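Local coordinates for protein alkylpurine DNA glycosylase AlkC (Pseudomonas fluorescens, PDB 5VHV) that excises alkylated purine bases from damaged DNA as a base excision repair glycosylase, without flipping the damaged nucleotide out of the helix, at residues 65-77 with 99-113. Residues are numbered along the deposited sequence; the frame is centred on the assembly and turned at random.
Sequences YPQTLTLLYALAP and DFKRSMAALKYFTTF
Tyr73 and Tyr109 lie face on face in an offset stack, ring centroids 4.1 Å apart and planes only 2° from parallel; Phe113 CE2 comes over the opposite face of Tyr109, toward its rim, while Phe110 CE1 meets that ring at its edge. These groups join helices 65-75 and 100-110, which run almost parallel with helix 87-95 between them in sequence, consistent with the HEAT-like helical repeats of the DNA alkylation repair family. The face of Phe113 receives the methyl of Ala76 in a CH-pi contact, with CB 3.8 Å from the ring centroid, and the edge of Phe110 takes Leu69 CD2 and the carbonyl O of Leu72. Tyr73 is a knob in a hole made by Ala105, Ala106, Tyr109 and Phe110, with Ala106 CB at its ring edge. Tyr109 holds its CG opposite the backbone N (chi1 171°), which carries the ring across to helix 65-75, where its hydroxyl donates to Tyr73 O at 2.8 Å, tilted 28° from the carbonyl plane. A leucine in place of Tyr109 would probably leave Tyr73 without its stacking partner and Tyr73 O without this donor. At the N-terminal ends, Pro66 CB sits over the centre of the Arg102 guanidinium, 3.7 Å from CZ, and Leu69 CD1 packs on Arg102 CD. The guanidinium is held in turn by a salt bridge from NE to Asp99 OD2, met on the syn side, and that same oxygen lies at the edge of the Tyr65 ring. Water 2 links Tyr73 OH to Arg102 O. Beside helix 87-95, whose Val92 touches both residues, Tyr65 OH donates to Ser103 OG at 2.7 Å.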
ATOM      1  N   TYR A  65      -1.507  25.649  22.107  1.00 19.90           N
ATOM      2  CA  TYR A  65      -1.219  24.872  20.904  1.00 20.99           C
ATOM      3  C   TYR A  65      -0.100  25.489  20.071  1.00 19.96           C
ATOM      4  O   TYR A  65       0.867  24.776  19.743  1.00 22.37           O
ATOM      5  CB  TYR A  65      -2.516  24.680  20.108  1.00 21.00           C
ATOM      6  CG  TYR A  65      -2.341  23.946  18.812  1.00 20.27           C
ATOM      7  CD1 TYR A  65      -2.051  22.600  18.803  1.00 20.17           C
ATOM      8  CD2 TYR A  65      -2.468  24.597  17.589  1.00 18.81           C
ATOM      9  CE1 TYR A  65      -1.890  21.913  17.607  1.00 20.95           C
ATOM     10  CE2 TYR A  65      -2.311  23.926  16.401  1.00 22.56           C
ATOM     11  CZ  TYR A  65      -2.028  22.584  16.405  1.00 19.16           C
ATOM     12  OH  TYR A  65      -1.855  21.887  15.218  1.00 19.19           O
ATOM     13  N   PRO A  66      -0.145  26.769  19.696  1.00 21.51           N
ATOM     14  CA  PRO A  66       0.993  27.325  18.941  1.00 26.41           C
ATOM     15  C   PRO A  66       2.320  27.203  19.670  1.00 25.85           C
ATOM     16  O   PRO A  66       3.342  26.902  19.041  1.00 23.18           O
ATOM     17  CB  PRO A  66       0.597  28.793  18.733  1.00 26.33           C
ATOM     18  CG  PRO A  66      -0.897  28.827  18.897  1.00 33.36           C
ATOM     19  CD  PRO A  66      -1.207  27.773  19.920  1.00 24.28           C
ATOM     20  N   GLN A  67       2.337  27.430  20.984  1.00 23.73           N
ATOM     21  CA  GLN A  67       3.579  27.315  21.744  1.00 21.41           C
ATOM     22  C   GLN A  67       4.093  25.882  21.753  1.00 25.03           C
ATOM     23  O   GLN A  67       5.302  25.642  21.611  1.00 23.46           O
ATOM     24  CB  GLN A  67       3.367  27.797  23.181  1.00 22.67           C
ATOM     25  CG  GLN A  67       3.057  29.279  23.336  1.00 31.79           C
ATOM     26  CD  GLN A  67       2.628  29.639  24.763  1.00 53.45           C
ATOM     27  OE1 GLN A  67       1.952  28.862  25.453  1.00 34.81           O
ATOM     28  NE2 GLN A  67       3.031  30.817  25.207  1.00 57.09           N
ATOM     29  N   THR A  68       3.199  24.913  21.917  1.00 20.38           N
ATOM     30  CA  THR A  68       3.632  23.521  21.873  1.00 19.07           C
ATOM     31  C   THR A  68       4.156  23.167  20.483  1.00 22.28           C
ATOM     32  O   THR A  68       5.167  22.466  20.357  1.00 21.52           O
ATOM     33  CB  THR A  68       2.488  22.583  22.296  1.00 21.50           C
ATOM     34  OG1 THR A  68       2.057  22.923  23.626  1.00 22.02           O
ATOM     35  CG2 THR A  68       2.950  21.137  22.290  1.00 23.39           C
ATOM     36  N   LEU A  69       3.498  23.655  19.425  1.00 21.76           N
ATOM     37  CA  LEU A  69       3.980  23.363  18.073  1.00 23.52           C
ATOM     38  C   LEU A  69       5.408  23.862  17.884  1.00 20.19           C
ATOM     39  O   LEU A  69       6.232  23.185  17.256  1.00 21.53           O
ATOM     40  CB  LEU A  69       3.060  23.989  17.021  1.00 21.98           C
ATOM     41  CG  LEU A  69       1.763  23.279  16.646  1.00 26.24           C
ATOM     42  CD1 LEU A  69       1.159  24.020  15.464  1.00 23.51           C
ATOM     43  CD2 LEU A  69       1.969  21.800  16.315  1.00 26.76           C
ATOM     44  N   THR A  70       5.721  25.037  18.423  1.00 19.29           N
ATOM     45  CA  THR A  70       7.092  25.538  18.335  1.00 23.80           C
ATOM     46  C   THR A  70       8.081  24.533  18.920  1.00 28.05           C
ATOM     47  O   THR A  70       9.133  24.269  18.321  1.00 24.28           O
ATOM     48  CB  THR A  70       7.195  26.891  19.033  1.00 34.37           C
ATOM     49  OG1 THR A  70       6.391  27.832  18.312  1.00 31.38           O
ATOM     50  CG2 THR A  70       8.639  27.391  19.074  1.00 34.68           C
ATOM     51  N   LEU A  71       7.757  23.947  20.075  1.00 23.00           N
ATOM     52  CA  LEU A  71       8.635  22.931  20.654  1.00 24.14           C
ATOM     53  C   LEU A  71       8.729  21.708  19.751  1.00 22.22           C
ATOM     54  O   LEU A  71       9.804  21.123  19.590  1.00 22.06           O
ATOM     55  CB  LEU A  71       8.134  22.498  22.022  1.00 22.21           C
ATOM     56  CG  LEU A  71       7.985  23.593  23.078  1.00 24.10           C
ATOM     57  CD1 LEU A  71       7.494  22.984  24.372  1.00 32.84           C
ATOM     58  CD2 LEU A  71       9.304  24.333  23.304  1.00 31.45           C
ATOM     59  N   LEU A  72       7.599  21.281  19.196  1.00 18.71           N
ATOM     60  CA  LEU A  72       7.591  20.064  18.399  1.00 17.81           C
ATOM     61  C   LEU A  72       8.329  20.252  17.070  1.00 20.49           C
ATOM     62  O   LEU A  72       8.936  19.299  16.557  1.00 20.13           O
ATOM     63  CB  LEU A  72       6.149  19.619  18.183  1.00 17.64           C
ATOM     64  CG  LEU A  72       5.361  19.257  19.470  1.00 21.17           C
ATOM     65  CD1 LEU A  72       3.949  18.835  19.090  1.00 19.78           C
ATOM     66  CD2 LEU A  72       6.031  18.143  20.279  1.00 24.49           C
ATOM     67  N   TYR A  73       8.303  21.464  16.502  1.00 22.85           N
ATOM     68  CA  TYR A  73       9.160  21.749  15.356  1.00 26.95           C
ATOM     69  C   TYR A  73      10.624  21.503  15.700  1.00 23.90           C
ATOM     70  O   TYR A  73      11.373  20.943  14.889  1.00 22.14           O
ATOM     71  CB  TYR A  73       8.985  23.192  14.887  1.00 21.64           C
ATOM     72  CG  TYR A  73       7.919  23.455  13.839  1.00 21.68           C
ATOM     73  CD1 TYR A  73       6.599  23.055  14.030  1.00 24.33           C
ATOM     74  CD2 TYR A  73       8.236  24.131  12.656  1.00 28.50           C
ATOM     75  CE1 TYR A  73       5.621  23.326  13.077  1.00 27.37           C
ATOM     76  CE2 TYR A  73       7.272  24.413  11.695  1.00 32.55           C
ATOM     77  CZ  TYR A  73       5.964  24.008  11.906  1.00 35.94           C
ATOM     78  OH  TYR A  73       5.001  24.292  10.953  1.00 28.22           O
ATOM     79  N   ALA A  74      11.064  21.942  16.889  1.00 24.09           N
ATOM     80  CA  ALA A  74      12.454  21.726  17.277  1.00 22.02           C
ATOM     81  C   ALA A  74      12.722  20.271  17.616  1.00 25.74           C
ATOM     82  O   ALA A  74      13.841  19.782  17.408  1.00 21.38           O
ATOM     83  CB  ALA A  74      12.828  22.607  18.461  1.00 22.76           C
ATOM     84  N   LEU A  75      11.705  19.560  18.113  1.00 18.96           N
ATOM     85  CA  LEU A  75      11.883  18.163  18.480  1.00 21.00           C
ATOM     86  C   LEU A  75      12.087  17.284  17.245  1.00 20.97           C
ATOM     87  O   LEU A  75      12.852  16.314  17.294  1.00 24.45           O
ATOM     88  CB  LEU A  75      10.671  17.682  19.279  1.00 22.98           C
ATOM     89  CG  LEU A  75      10.768  16.254  19.819  1.00 17.70           C
ATOM     90  CD1 LEU A  75      11.813  16.141  20.897  1.00 20.63           C
ATOM     91  CD2 LEU A  75       9.389  15.765  20.300  1.00 24.61           C
ATOM     92  N   ALA A  76      11.443  17.621  16.131  1.00 20.90           N
ATOM     93  CA  ALA A  76      11.407  16.701  14.994  1.00 20.70           C
ATOM     94  C   ALA A  76      12.785  16.238  14.541  1.00 25.18           C
ATOM     95  O   ALA A  76      12.993  15.019  14.444  1.00 23.18           O
ATOM     96  CB  ALA A  76      10.621  17.346  13.847  1.00 21.04           C
ATOM     97  N   PRO A  77      13.768  17.114  14.296  1.00 26.26           N
ATOM     98  CA  PRO A  77      15.093  16.628  13.846  1.00 28.27           C
ATOM     99  C   PRO A  77      15.896  15.890  14.912  1.00 34.05           C
ATOM    100  O   PRO A  77      16.897  15.252  14.570  1.00 31.11           O
ATOM    101  CB  PRO A  77      15.808  17.914  13.409  1.00 32.79           C
ATOM    102  CG  PRO A  77      15.128  19.009  14.183  1.00 30.69           C
ATOM    103  CD  PRO A  77      13.681  18.586  14.266  1.00 25.60           C
ATOM    104  N   ASP A  99      -7.320  25.494  14.356  1.00 18.41           N
ATOM    105  CA  ASP A  99      -6.223  26.361  13.961  1.00 19.65           C
ATOM    106  C   ASP A  99      -5.727  25.767  12.632  1.00 24.26           C
ATOM    107  O   ASP A  99      -4.612  25.242  12.501  1.00 21.41           O
ATOM    108  CB  ASP A  99      -5.139  26.415  15.043  1.00 21.96           C
ATOM    109  CG  ASP A  99      -4.271  27.650  14.947  1.00 28.02           C
ATOM    110  OD1 ASP A  99      -4.460  28.453  14.009  1.00 34.46           O
ATOM    111  OD2 ASP A  99      -3.377  27.811  15.807  1.00 27.22           O
ATOM    112  N   PHE A 100      -6.610  25.829  11.628  1.00 18.70           N
ATOM    113  CA  PHE A 100      -6.429  25.070  10.388  1.00 18.22           C
ATOM    114  C   PHE A 100      -5.145  25.454   9.665  1.00 20.47           C
ATOM    115  O   PHE A 100      -4.344  24.588   9.296  1.00 19.23           O
ATOM    116  CB  PHE A 100      -7.638  25.275   9.478  1.00 17.32           C
ATOM    117  CG  PHE A 100      -7.560  24.508   8.194  1.00 15.54           C
ATOM    118  CD1 PHE A 100      -7.929  23.182   8.151  1.00 20.22           C
ATOM    119  CD2 PHE A 100      -7.095  25.107   7.028  1.00 19.16           C
ATOM    120  CE1 PHE A 100      -7.852  22.470   6.972  1.00 22.31           C
ATOM    121  CE2 PHE A 100      -7.004  24.370   5.852  1.00 19.94           C
ATOM    122  CZ  PHE A 100      -7.385  23.068   5.837  1.00 20.31           C
ATOM    123  N   LYS A 101      -4.933  26.749   9.427  1.00 18.84           N
ATOM    124  CA  LYS A 101      -3.807  27.118   8.582  1.00 21.93           C
ATOM    125  C   LYS A 101      -2.490  26.768   9.257  1.00 20.98           C
ATOM    126  O   LYS A 101      -1.570  26.243   8.617  1.00 22.23           O
ATOM    127  CB  LYS A 101      -3.895  28.600   8.228  1.00 28.55           C
ATOM    128  CG  LYS A 101      -4.939  28.805   7.147  1.00 68.28           C
ATOM    129  CD  LYS A 101      -5.354  30.233   6.951  1.00 93.51           C
ATOM    130  CE  LYS A 101      -6.408  30.298   5.857  1.00 82.34           C
ATOM    131  NZ  LYS A 101      -7.120  31.588   5.859  1.00 49.32           N
ATOM    132  N   ARG A 102      -2.407  26.992  10.565  1.00 20.50           N
ATOM    133  CA  ARG A 102      -1.193  26.625  11.280  1.00 20.99           C
ATOM    134  C   ARG A 102      -0.984  25.120  11.242  1.00 19.25           C
ATOM    135  O   ARG A 102       0.151  24.649  11.104  1.00 19.88           O
ATOM    136  CB  ARG A 102      -1.274  27.116  12.722  1.00 25.96           C
ATOM    137  CG  ARG A 102       0.049  27.124  13.436  1.00 36.91           C
ATOM    138  CD  ARG A 102      -0.130  27.414  14.921  1.00 35.00           C
ATOM    139  NE  ARG A 102      -0.719  28.726  15.170  1.00 31.78           N
ATOM    140  CZ  ARG A 102      -0.035  29.860  15.242  1.00 34.55           C
ATOM    141  NH1 ARG A 102       1.283  29.863  15.062  1.00 43.55           N
ATOM    142  NH2 ARG A 102      -0.677  30.993  15.497  1.00 35.22           N
ATOM    143  N   SER A 103      -2.070  24.350  11.386  1.00 16.89           N
ATOM    144  CA  SER A 103      -1.974  22.896  11.367  1.00 18.68           C
ATOM    145  C   SER A 103      -1.532  22.381  10.001  1.00 19.67           C
ATOM    146  O   SER A 103      -0.699  21.470   9.914  1.00 16.13           O
ATOM    147  CB  SER A 103      -3.307  22.281  11.778  1.00 18.55           C
ATOM    148  OG  SER A 103      -3.545  22.539  13.164  1.00 19.10           O
ATOM    149  N   MET A 104      -2.040  22.979   8.923  1.00 14.21           N
ATOM    150  CA  MET A 104      -1.593  22.559   7.602  1.00 17.05           C
ATOM    151  C   MET A 104      -0.102  22.810   7.432  1.00 15.91           C
ATOM    152  O   MET A 104       0.614  21.966   6.874  1.00 15.64           O
ATOM    153  CB  MET A 104      -2.379  23.281   6.509  1.00 20.10           C
ATOM    154  CG  MET A 104      -3.836  22.852   6.392  1.00 17.26           C
ATOM    155  SD  MET A 104      -4.096  21.092   6.132  1.00 17.18           S
ATOM    156  CE  MET A 104      -4.599  20.591   7.785  1.00 19.28           C
ATOM    157  N   ALA A 105       0.378  23.970   7.886  1.00 17.11           N
ATOM    158  CA  ALA A 105       1.796  24.273   7.765  1.00 18.40           C
ATOM    159  C   ALA A 105       2.612  23.289   8.580  1.00 17.05           C
ATOM    160  O   ALA A 105       3.671  22.832   8.131  1.00 17.12           O
ATOM    161  CB  ALA A 105       2.087  25.712   8.209  1.00 21.94           C
ATOM    162  N   ALA A 106       2.107  22.917   9.765  1.00 18.50           N
ATOM    163  CA  ALA A 106       2.784  21.926  10.597  1.00 17.78           C
ATOM    164  C   ALA A 106       2.851  20.557   9.923  1.00 19.02           C
ATOM    165  O   ALA A 106       3.884  19.877   9.992  1.00 17.03           O
ATOM    166  CB  ALA A 106       2.094  21.811  11.961  1.00 14.82           C
ATOM    167  N   LEU A 107       1.759  20.110   9.296  1.00 15.19           N
ATOM    168  CA  LEU A 107       1.795  18.804   8.639  1.00 14.38           C
ATOM    169  C   LEU A 107       2.772  18.822   7.476  1.00 15.95           C
ATOM    170  O   LEU A 107       3.494  17.843   7.233  1.00 16.38           O
ATOM    171  CB  LEU A 107       0.397  18.396   8.155  1.00 13.48           C
ATOM    172  CG  LEU A 107      -0.663  18.128   9.229  1.00 13.44           C
ATOM    173  CD1 LEU A 107      -2.003  17.700   8.573  1.00 17.05           C
ATOM    174  CD2 LEU A 107      -0.212  17.095  10.233  1.00 14.05           C
ATOM    175  N   LYS A 108       2.827  19.941   6.754  1.00 15.36           N
ATOM    176  CA  LYS A 108       3.741  20.013   5.619  1.00 14.72           C
ATOM    177  C   LYS A 108       5.186  19.927   6.097  1.00 18.52           C
ATOM    178  O   LYS A 108       6.042  19.326   5.434  1.00 19.12           O
ATOM    179  CB  LYS A 108       3.522  21.311   4.850  1.00 15.85           C
ATOM    180  CG  LYS A 108       4.412  21.461   3.630  1.00 17.87           C
ATOM    181  CD  LYS A 108       4.299  22.858   3.015  1.00 21.90           C
ATOM    182  CE  LYS A 108       5.292  22.989   1.879  1.00 34.61           C
ATOM    183  NZ  LYS A 108       5.188  24.298   1.167  1.00 31.66           N
ATOM    184  N   TYR A 109       5.469  20.537   7.241  1.00 16.72           N
ATOM    185  CA  TYR A 109       6.803  20.467   7.835  1.00 17.62           C
ATOM    186  C   TYR A 109       7.101  19.069   8.374  1.00 16.93           C
ATOM    187  O   TYR A 109       8.156  18.489   8.084  1.00 17.31           O
ATOM    188  CB  TYR A 109       6.907  21.500   8.952  1.00 19.22           C
ATOM    189  CG  TYR A 109       8.163  21.390   9.790  1.00 17.77           C
ATOM    190  CD1 TYR A 109       9.360  21.914   9.340  1.00 23.63           C
ATOM    191  CD2 TYR A 109       8.143  20.753  11.027  1.00 21.62           C
ATOM    192  CE1 TYR A 109      10.527  21.831  10.120  1.00 24.36           C
ATOM    193  CE2 TYR A 109       9.292  20.661  11.805  1.00 21.68           C
ATOM    194  CZ  TYR A 109      10.468  21.217  11.351  1.00 23.84           C
ATOM    195  OH  TYR A 109      11.620  21.114  12.119  1.00 29.10           O
ATOM    196  N   PHE A 110       6.195  18.521   9.184  1.00 14.76           N
ATOM    197  CA  PHE A 110       6.437  17.219   9.822  1.00 13.03           C
ATOM    198  C   PHE A 110       6.509  16.059   8.828  1.00 13.57           C
ATOM    199  O   PHE A 110       7.170  15.050   9.112  1.00 17.33           O
ATOM    200  CB  PHE A 110       5.345  16.913  10.853  1.00 14.70           C
ATOM    201  CG  PHE A 110       5.414  17.742  12.123  1.00 15.39           C
ATOM    202  CD1 PHE A 110       6.626  18.023  12.744  1.00 18.42           C
ATOM    203  CD2 PHE A 110       4.241  18.195  12.717  1.00 16.16           C
ATOM    204  CE1 PHE A 110       6.662  18.777  13.916  1.00 21.26           C
ATOM    205  CE2 PHE A 110       4.267  18.933  13.908  1.00 17.35           C
ATOM    206  CZ  PHE A 110       5.474  19.237  14.496  1.00 18.98           C
ATOM    207  N   THR A 111       5.826  16.153   7.682  1.00 13.82           N
ATOM    208  CA  THR A 111       5.716  14.987   6.814  1.00 12.78           C
ATOM    209  C   THR A 111       7.077  14.556   6.259  1.00 17.39           C
ATOM    210  O   THR A 111       7.259  13.368   5.950  1.00 18.91           O
ATOM    211  CB  THR A 111       4.708  15.251   5.679  1.00 14.37           C
ATOM    212  OG1 THR A 111       4.208  14.001   5.183  1.00 14.89           O
ATOM    213  CG2 THR A 111       5.315  16.040   4.530  1.00 18.58           C
ATOM    214  N   THR A 112       8.052  15.469   6.166  1.00 20.72           N
ATOM    215  CA  THR A 112       9.386  15.064   5.724  1.00 27.32           C
ATOM    216  C   THR A 112      10.128  14.222   6.765  1.00 30.96           C
ATOM    217  O   THR A 112      11.024  13.447   6.409  1.00 30.80           O
ATOM    218  CB  THR A 112      10.226  16.298   5.364  1.00 27.64           C
ATOM    219  OG1 THR A 112      10.496  17.078   6.539  1.00 28.05           O
ATOM    220  CG2 THR A 112       9.500  17.179   4.350  1.00 27.92           C
ATOM    221  N   PHE A 113       9.773  14.334   8.032  1.00 20.99           N
ATOM    222  CA  PHE A 113      10.415  13.567   9.094  1.00 17.26           C
ATOM    223  C   PHE A 113       9.793  12.197   9.270  1.00 30.78           C
ATOM    224  O   PHE A 113      10.430  11.291   9.810  1.00 28.70           O
ATOM    225  CB  PHE A 113      10.316  14.352  10.414  1.00 16.01           C
ATOM    226  CG  PHE A 113      11.067  15.645  10.381  1.00 19.85           C
ATOM    227  CD1 PHE A 113      12.410  15.674  10.709  1.00 23.62           C
ATOM    228  CD2 PHE A 113      10.450  16.824   9.963  1.00 19.15           C
ATOM    229  CE1 PHE A 113      13.126  16.849  10.663  1.00 28.48           C
ATOM    230  CE2 PHE A 113      11.163  18.008   9.918  1.00 22.76           C
ATOM    231  CZ  PHE A 113      12.503  18.025  10.259  1.00 25.03           C
TER
HETATM  232  O   HOH W   1       3.404  27.767  16.583  1.00 37.40           O
HETATM  233  O   HOH W   2       2.572  25.677  11.943  1.00 26.95           O